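Long-range contact in inclusion membrane protein A (Chlamydia trachomatis, PDB 6E7E), which is a SNARE-like protein of the chlamydial inclusion membrane that probably takes part in the homotypic fusion of inclusions: residues 43-57 against 128-140. The protein carries 2 engineered substitutions. Sequence-based numbering, arbitrary orientation.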
loop_
_atom_site.group_PDB
_atom_site.type_symbol
_atom_site.label_atom_id
_atom_site.label_comp_id
_atom_site.label_asym_id
_atom_site.label_seq_id
_atom_site.Cartn_x
_atom_site.Cartn_y
_atom_site.Cartn_z
ATOM N N SER A 43 3.152 27.533 7.479
ATOM C CA SER A 43 2.820 27.247 6.070
ATOM C C SER A 43 1.545 26.421 6.044
ATOM O O SER A 43 1.597 25.207 6.159
ATOM C CB SER A 43 3.926 26.542 5.336
ATOM O OG SER A 43 3.485 26.234 4.021
ATOM N N LYS A 44 0.419 27.076 5.876
ATOM C CA LYS A 44 -0.887 26.385 5.896
ATOM C C LYS A 44 -0.961 25.347 4.765
ATOM O O LYS A 44 -1.526 24.278 4.978
ATOM C CB LYS A 44 -2.020 27.406 5.832
ATOM C CG LYS A 44 -2.182 28.214 7.109
ATOM C CD LYS A 44 -2.874 27.472 8.236
ATOM C CE LYS A 44 -3.448 28.385 9.305
ATOM N NZ LYS A 44 -3.798 27.639 10.539
ATOM N N ASP A 45 -0.417 25.642 3.592
ATOM C CA ASP A 45 -0.509 24.724 2.437
ATOM C C ASP A 45 0.347 23.488 2.729
ATOM O O ASP A 45 -0.105 22.356 2.505
ATOM C CB ASP A 45 -0.083 25.402 1.143
ATOM C CG ASP A 45 -0.755 24.816 -0.095
ATOM O OD1 ASP A 45 -1.743 24.075 0.065
ATOM O OD2 ASP A 45 -0.267 25.072 -1.200
ATOM N N LEU A 46 1.552 23.664 3.255
ATOM C CA LEU A 46 2.391 22.510 3.624
ATOM C C LEU A 46 1.681 21.699 4.704
ATOM O O LEU A 46 1.710 20.476 4.673
ATOM C CB LEU A 46 3.756 22.977 4.110
ATOM C CG LEU A 46 4.656 21.868 4.626
ATOM C CD1 LEU A 46 4.963 20.823 3.550
ATOM C CD2 LEU A 46 5.925 22.456 5.187
ATOM N N SER A 47 1.087 22.370 5.670
ATOM C CA SER A 47 0.442 21.659 6.779
ATOM C C SER A 47 -0.715 20.810 6.233
ATOM O O SER A 47 -0.916 19.657 6.685
ATOM C CB SER A 47 0.008 22.641 7.836
ATOM O OG SER A 47 -0.634 21.997 8.912
ATOM N N ALA A 48 -1.504 21.346 5.310
ATOM C CA ALA A 48 -2.675 20.631 4.755
ATOM C C ALA A 48 -2.203 19.424 3.937
ATOM O O ALA A 48 -2.776 18.328 4.078
ATOM C CB ALA A 48 -3.510 21.577 3.938
ATOM N N VAL A 49 -1.199 19.591 3.075
ATOM C CA VAL A 49 -0.750 18.441 2.258
ATOM C C VAL A 49 -0.166 17.369 3.184
ATOM O O VAL A 49 -0.338 16.176 2.927
ATOM C CB VAL A 49 0.239 18.844 1.138
ATOM C CG1 VAL A 49 1.614 19.312 1.567
ATOM C CG2 VAL A 49 0.450 17.656 0.208
ATOM N N SER A 50 0.516 17.781 4.241
ATOM C CA SER A 50 1.088 16.827 5.199
ATOM C C SER A 50 -0.035 16.047 5.890
ATOM O O SER A 50 0.083 14.823 6.059
ATOM C CB SER A 50 1.969 17.568 6.170
ATOM O OG SER A 50 3.095 18.161 5.533
ATOM N N GLN A 51 -1.092 16.725 6.303
ATOM C CA GLN A 51 -2.257 16.021 6.885
ATOM C C GLN A 51 -2.871 15.064 5.851
ATOM O O GLN A 51 -3.299 13.971 6.232
ATOM C CB GLN A 51 -3.268 17.031 7.402
ATOM C CG GLN A 51 -4.583 16.407 7.876
ATOM C CD GLN A 51 -4.478 15.426 9.021
ATOM O OE1 GLN A 51 -3.677 15.606 9.936
ATOM N NE2 GLN A 51 -5.302 14.386 8.990
ATOM N N ASP A 52 -2.843 15.430 4.575
ATOM C CA ASP A 52 -3.341 14.527 3.513
ATOM C C ASP A 52 -2.507 13.251 3.440
ATOM O O ASP A 52 -3.077 12.158 3.229
ATOM C CB ASP A 52 -3.309 15.202 2.140
ATOM C CG ASP A 52 -4.261 16.340 1.921
ATOM O OD1 ASP A 52 -5.241 16.433 2.678
ATOM O OD2 ASP A 52 -4.001 17.096 0.975
ATOM N N PHE A 53 -1.195 13.331 3.576
ATOM C CA PHE A 53 -0.394 12.092 3.617
ATOM C C PHE A 53 -0.789 11.260 4.828
ATOM O O PHE A 53 -0.907 10.035 4.732
ATOM C CB PHE A 53 1.090 12.392 3.665
ATOM C CG PHE A 53 1.684 12.667 2.320
ATOM C CD1 PHE A 53 1.943 11.625 1.476
ATOM C CD2 PHE A 53 1.953 13.942 1.883
ATOM C CE1 PHE A 53 2.481 11.833 0.226
ATOM C CE2 PHE A 53 2.498 14.141 0.634
ATOM C CZ PHE A 53 2.784 13.088 -0.189
ATOM N N TYR A 54 -0.986 11.899 5.968
ATOM C CA TYR A 54 -1.370 11.166 7.186
ATOM C C TYR A 54 -2.661 10.389 6.909
ATOM O O TYR A 54 -2.776 9.197 7.193
ATOM C CB TYR A 54 -1.520 12.085 8.392
ATOM C CG TYR A 54 -1.755 11.256 9.638
ATOM C CD1 TYR A 54 -0.697 10.560 10.221
ATOM C CD2 TYR A 54 -3.009 11.061 10.162
ATOM C CE1 TYR A 54 -0.875 9.720 11.306
ATOM C CE2 TYR A 54 -3.207 10.247 11.260
ATOM C CZ TYR A 54 -2.142 9.569 11.826
ATOM O OH TYR A 54 -2.354 8.750 12.893
ATOM N N SER A 55 -3.635 11.077 6.348
ATOM C CA SER A 55 -4.986 10.528 6.118
ATOM C C SER A 55 -4.954 9.435 5.047
ATOM O O SER A 55 -5.588 8.374 5.232
ATOM C CB SER A 55 -5.925 11.651 5.744
ATOM O OG SER A 55 -6.137 12.517 6.846
ATOM N N CYS A 56 -4.264 9.649 3.932
ATOM C CA CYS A 56 -4.373 8.696 2.813
ATOM C C CYS A 56 -3.600 7.414 3.149
ATOM O O CYS A 56 -3.903 6.358 2.562
ATOM C CB CYS A 56 -3.989 9.323 1.483
ATOM S SG CYS A 56 -2.224 9.403 1.196
ATOM N N LEU A 57 -2.674 7.450 4.097
ATOM C CA LEU A 57 -1.889 6.254 4.493
ATOM C C LEU A 57 -2.554 5.495 5.653
ATOM O O LEU A 57 -2.120 4.372 5.930
ATOM C CB LEU A 57 -0.458 6.679 4.807
ATOM C CG LEU A 57 0.304 7.225 3.606
ATOM C CD1 LEU A 57 1.694 7.671 4.007
ATOM C CD2 LEU A 57 0.403 6.193 2.498
ATOM N N ILE A 128 6.372 21.963 -1.781
ATOM C CA ILE A 128 4.929 21.740 -1.562
ATOM C C ILE A 128 4.317 21.148 -2.838
ATOM O O ILE A 128 3.509 20.217 -2.764
ATOM C CB ILE A 128 4.242 23.026 -1.104
ATOM C CG1 ILE A 128 4.696 23.407 0.300
ATOM C CG2 ILE A 128 2.724 22.904 -1.200
ATOM C CD1 ILE A 128 4.367 24.828 0.678
ATOM N N GLU A 129 4.686 21.675 -3.996
ATOM C CA GLU A 129 4.145 21.179 -5.277
ATOM C C GLU A 129 4.569 19.724 -5.488
ATOM O O GLU A 129 3.746 18.921 -5.943
ATOM C CB GLU A 129 4.641 22.078 -6.401
ATOM C CG GLU A 129 4.296 21.555 -7.767
ATOM C CD GLU A 129 2.817 21.374 -7.970
ATOM O OE1 GLU A 129 2.018 21.968 -7.198
ATOM O OE2 GLU A 129 2.475 20.636 -8.895
ATOM N N GLU A 130 5.809 19.389 -5.158
ATOM C CA GLU A 130 6.267 18.002 -5.298
ATOM C C GLU A 130 5.454 17.103 -4.371
ATOM O O GLU A 130 5.056 15.991 -4.780
ATOM C CB GLU A 130 7.749 17.914 -4.995
ATOM C CG GLU A 130 8.281 16.528 -5.213
ATOM C CD GLU A 130 9.781 16.389 -5.078
ATOM O OE1 GLU A 130 10.409 17.320 -4.553
ATOM O OE2 GLU A 130 10.322 15.355 -5.517
ATOM N N LEU A 131 5.211 17.535 -3.157
ATOM C CA LEU A 131 4.447 16.744 -2.190
ATOM C C LEU A 131 3.031 16.514 -2.703
ATOM O O LEU A 131 2.512 15.394 -2.582
ATOM C CB LEU A 131 4.447 17.412 -0.823
ATOM C CG LEU A 131 5.758 17.278 -0.071
ATOM C CD1 LEU A 131 5.748 18.223 1.127
ATOM C CD2 LEU A 131 5.983 15.850 0.381
ATOM N N LYS A 132 2.391 17.533 -3.247
ATOM C CA LYS A 132 1.030 17.356 -3.762
ATOM C C LYS A 132 1.030 16.351 -4.912
ATOM O O LYS A 132 0.089 15.534 -5.033
ATOM C CB LYS A 132 0.451 18.666 -4.255
ATOM C CG LYS A 132 0.104 19.658 -3.168
ATOM C CD LYS A 132 -0.325 20.965 -3.745
ATOM C CE LYS A 132 -0.619 22.011 -2.695
ATOM N NZ LYS A 132 -0.737 23.357 -3.311
ATOM N N THR A 133 2.063 16.385 -5.744
ATOM C CA THR A 133 2.142 15.469 -6.902
ATOM C C THR A 133 2.319 14.033 -6.406
ATOM O O THR A 133 1.653 13.109 -6.942
ATOM C CB THR A 133 3.269 15.952 -7.820
ATOM O OG1 THR A 133 3.024 17.303 -8.221
ATOM C CG2 THR A 133 3.420 15.082 -9.043
ATOM N N ILE A 134 3.198 13.809 -5.460
ATOM C CA ILE A 134 3.390 12.456 -4.898
ATOM C C ILE A 134 2.123 12.000 -4.183
ATOM O O ILE A 134 1.731 10.837 -4.324
ATOM C CB ILE A 134 4.612 12.411 -3.971
ATOM C CG1 ILE A 134 5.878 12.686 -4.775
ATOM C CG2 ILE A 134 4.664 11.076 -3.248
ATOM C CD1 ILE A 134 7.051 13.008 -3.905
ATOM N N ARG A 135 1.481 12.868 -3.405
ATOM C CA ARG A 135 0.212 12.506 -2.748
ATOM C C ARG A 135 -0.773 11.999 -3.793
ATOM O O ARG A 135 -1.413 10.949 -3.571
ATOM C CB ARG A 135 -0.338 13.735 -2.041
ATOM C CG ARG A 135 -1.747 13.580 -1.482
ATOM C CD ARG A 135 -2.440 14.931 -1.341
ATOM N NE ARG A 135 -2.679 15.599 -2.613
ATOM C CZ ARG A 135 -2.913 16.900 -2.787
ATOM N NH1 ARG A 135 -3.094 17.702 -1.747
ATOM N NH2 ARG A 135 -3.012 17.399 -4.003
ATOM N N ASP A 136 -0.914 12.716 -4.889
ATOM C CA ASP A 136 -1.890 12.306 -5.926
ATOM C C ASP A 136 -1.521 10.947 -6.528
ATOM O O ASP A 136 -2.396 10.095 -6.722
ATOM C CB ASP A 136 -1.972 13.356 -7.018
ATOM C CG ASP A 136 -2.545 14.694 -6.612
ATOM O OD1 ASP A 136 -3.083 14.795 -5.483
ATOM O OD2 ASP A 136 -2.433 15.617 -7.443
ATOM N N SER A 137 -0.241 10.718 -6.774
ATOM C CA SER A 137 0.231 9.455 -7.351
ATOM C C SER A 137 -0.011 8.309 -6.372
ATOM O O SER A 137 -0.501 7.238 -6.773
ATOM C CB SER A 137 1.667 9.588 -7.710
ATOM O OG SER A 137 2.092 8.402 -8.324
ATOM N N LEU A 138 0.261 8.556 -5.188
ATOM C CA LEU A 138 0.137 7.544 -4.134
ATOM C C LEU A 138 -1.320 7.172 -3.910
ATOM O O LEU A 138 -1.626 5.995 -3.745
ATOM C CB LEU A 138 0.747 8.103 -2.862
ATOM C CG LEU A 138 0.647 7.215 -1.635
ATOM C CD1 LEU A 138 1.417 5.952 -1.895
ATOM C CD2 LEU A 138 1.227 7.885 -0.398
ATOM N N ARG A 139 -2.223 8.172 -3.886
ATOM C CA ARG A 139 -3.669 7.911 -3.788
ATOM C C ARG A 139 -4.084 7.015 -4.949
ATOM O O ARG A 139 -4.864 6.071 -4.734
ATOM C CB ARG A 139 -4.443 9.223 -3.816
ATOM C CG ARG A 139 -4.485 9.931 -2.480
ATOM C CD ARG A 139 -5.180 11.249 -2.619
ATOM N NE ARG A 139 -5.494 11.824 -1.324
ATOM C CZ ARG A 139 -5.776 13.096 -1.136
ATOM N NH1 ARG A 139 -5.773 13.934 -2.156
ATOM N NH2 ARG A 139 -6.044 13.542 0.076
ATOM N N ASP A 140 -3.647 7.317 -6.154
ATOM C CA ASP A 140 -4.016 6.527 -7.352
ATOM C C ASP A 140 -3.545 5.076 -7.145
ATOM O O ASP A 140 -4.274 4.128 -7.398
ATOM C CB ASP A 140 -3.463 7.167 -8.632
ATOM C CG ASP A 140 -4.235 8.387 -9.121
ATOM O OD1 ASP A 140 -5.339 8.639 -8.596
ATOM O OD2 ASP A 140 -3.711 9.091 -10.013
HETATM O O HOH W 1 -3.617 23.354 -1.641
#
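Two nearly parallel helices of the helical bundle that forms the IncA soluble domain, 44-57 and the much longer 125-165, pack here around a single knob-into-hole contact, their local axes 10.0 Å apart and inclined by 22°. The knob is F53, whose flat ring fits the hole between L131, I134, R135 and L138. R135 lays its CB over one face, a CH-pi contact 4.1 Å from the ring centroid, while L138 CD2, I134 CG2 and the L131 carbonyl oxygen lie at the ring's edge. F32 of helix 4-38 stacks on the same ring, tying a third helix to this pair. Branched aliphatic residues extend the apolar seam: L46 CD1 meets L131 CD1 at 3.6 Å, and at the far end L57 CD2 presses on L138 CD2.

Charged side chains line one margin, where the long chains of K132, R135 and R139 reach the short acids D45 and D52. K132 starts out pointing away from helix 44-57, but its extended chain passes V49 CG2 and brings NZ to D45 OD2 on the syn side, 2.8 Å away; a water donates to D45 OD1 and accepts a weak bond from K132 NZ. R135 divides its guanidinium between two carboxylates. A bend at chi3 (65°) helps turn the group so that NE and NH2 both grip D136 OD1 within its own helix, leaving NH1 to cross to D52. R139 adds a long salt bridge to D52, with R135 CD against one face of its guanidinium, toward the rim. R135 NH1 meets D52 OD2 nearly along its C-O axis at 2.9 Å, the two flat groups turned 50° apart.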